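Local coordinates for sugar phosphate isomerase/epimerase (PDB 3L23), which binds a magnesium ion on a xylose isomerase-like TIM barrel and is probably a sugar phosphate isomerase or epimerase, at residues F261-M264 with Y265-G268. Residues are numbered along the deposited sequence; the frame is centred on the assembly and turned at random. Where two conformers were deposited one is given.
Sequences FKQM and YANG
Met264 lays its terminal methyl over one face of the Tyr265 ring, CE standing 3.8 Å from the ring centroid in a CH-pi contact. The selenium of this selenomethionine sits above the same ring at a distance, a Met-aromatic arrangement between neighbours in sequence. The chain of Met264 runs out extended and bends only at its last torsion (chi3 81°), which turns the methyl back onto the ring. Tyr265 also meets Phe261, one turn earlier: the two side chains cross at a slant, with Phe261 CD2 3.9 Å from Tyr265 CE2 and close to the hydroxyl. That hydroxyl has its polar partner in Lys303, whose backbone N is hydrogen-bonded to OH and whose side chain makes a cation-pi contact with the ring. An alanine in place of Tyr265 would probably leave the methyl of Met264 without a ring to rest on and the backbone N of Lys303 without its acceptor.

All this takes place on the last two turns of helix 257-267, the helix of a beta-alpha-beta unit on the outside of the TIM barrel, linking parallel strands 238-243 and 272-274. Phe261 and Met264 are buried, reaching Ile243 and Leu241 of the first strand.

Another side of the helix carries an amide pair. Gln263 NE2 donates to Asn267 OD1 at 2.9 Å; the acceptor lies in the plane of the glutamine amide, yet the two amide planes stand 78° apart. Each amide has a second bond toward helix 227-233, Gln263 OE1 to Gln232 NE2 and Asn267 ND2 to Met231 O, which fixes how both are turned. Asn267 N bonds to Gln263 O, and Gly268, with positive phi, ends the helix in a Schellman motif.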
loop_
_atom_site.group_PDB
_atom_site.type_symbol
_atom_site.label_atom_id
_atom_site.label_comp_id
_atom_site.label_asym_id
_atom_site.label_seq_id
_atom_site.Cartn_x
_atom_site.Cartn_y
_atom_site.Cartn_z
ATOM N N PHE A 261 0.862 17.119 3.610
ATOM C CA PHE A 261 1.221 16.907 5.026
ATOM C C PHE A 261 0.362 17.717 5.998
ATOM O O PHE A 261 0.008 17.226 7.064
ATOM C CB PHE A 261 2.697 17.167 5.281
ATOM C CG PHE A 261 3.551 15.985 4.976
ATOM C CD1 PHE A 261 4.038 15.758 3.654
ATOM C CD2 PHE A 261 3.833 15.051 5.967
ATOM C CE1 PHE A 261 4.817 14.641 3.358
ATOM C CE2 PHE A 261 4.604 13.945 5.670
ATOM C CZ PHE A 261 5.091 13.736 4.382
ATOM N N LYS A 262 0.016 18.940 5.628
ATOM C CA LYS A 262 -0.878 19.738 6.453
ATOM C C LYS A 262 -2.172 18.973 6.678
ATOM O O LYS A 262 -2.685 18.857 7.821
ATOM C CB LYS A 262 -1.152 21.069 5.770
ATOM C CG LYS A 262 -2.154 21.930 6.496
ATOM C CD LYS A 262 -2.111 23.347 6.007
ATOM C CE LYS A 262 -3.390 24.054 6.336
ATOM N NZ LYS A 262 -3.247 25.498 6.082
ATOM N N GLN A 263 -2.713 18.444 5.588
ATOM C CA GLN A 263 -3.965 17.730 5.675
ATOM C C GLN A 263 -3.816 16.405 6.453
ATOM O O GLN A 263 -4.711 16.025 7.202
ATOM C CB GLN A 263 -4.582 17.481 4.272
ATOM C CG GLN A 263 -6.030 17.030 4.371
ATOM C CD GLN A 263 -6.950 18.092 4.950
ATOM O OE1 GLN A 263 -6.951 19.264 4.486
ATOM N NE2 GLN A 263 -7.717 17.730 6.005
HETATM N N MSE A 264 -2.698 15.715 6.261
HETATM C CA MSE A 264 -2.416 14.471 6.959
HETATM C C MSE A 264 -2.478 14.683 8.497
HETATM O O MSE A 264 -3.153 13.916 9.222
HETATM C CB MSE A 264 -1.053 13.918 6.529
HETATM C CG MSE A 264 -0.790 12.506 7.027
HETATM SE SE MSE A 264 1.053 11.987 6.700
HETATM C CE MSE A 264 1.800 12.860 8.174
ATOM N N TYR A 265 -1.829 15.753 8.972
ATOM C CA TYR A 265 -1.770 16.109 10.395
ATOM C C TYR A 265 -3.135 16.575 10.900
ATOM O O TYR A 265 -3.543 16.145 11.969
ATOM C CB TYR A 265 -0.664 17.144 10.661
ATOM C CG TYR A 265 0.710 16.588 10.474
ATOM C CD1 TYR A 265 1.107 15.406 11.095
ATOM C CD2 TYR A 265 1.618 17.205 9.627
ATOM C CE1 TYR A 265 2.375 14.874 10.864
ATOM C CE2 TYR A 265 2.855 16.686 9.422
ATOM C CZ TYR A 265 3.241 15.516 10.015
ATOM O OH TYR A 265 4.523 15.028 9.754
ATOM N N ALA A 266 -3.854 17.396 10.129
ATOM C CA ALA A 266 -5.213 17.809 10.482
ATOM C C ALA A 266 -6.129 16.582 10.685
ATOM O O ALA A 266 -6.965 16.535 11.590
ATOM C CB ALA A 266 -5.810 18.717 9.411
ATOM N N ASN A 267 -5.954 15.582 9.840
ATOM C CA ASN A 267 -6.749 14.370 9.935
ATOM C C ASN A 267 -6.328 13.410 11.034
ATOM O O ASN A 267 -7.074 12.489 11.362
ATOM C CB ASN A 267 -6.692 13.593 8.628
ATOM C CG ASN A 267 -7.685 14.088 7.605
ATOM O OD1 ASN A 267 -8.003 15.264 7.550
ATOM N ND2 ASN A 267 -8.136 13.172 6.743
ATOM N N GLY A 268 -5.149 13.618 11.598
ATOM C CA GLY A 268 -4.626 12.696 12.611
ATOM C C GLY A 268 -4.108 11.377 12.056
ATOM O O GLY A 268 -4.045 10.380 12.789
#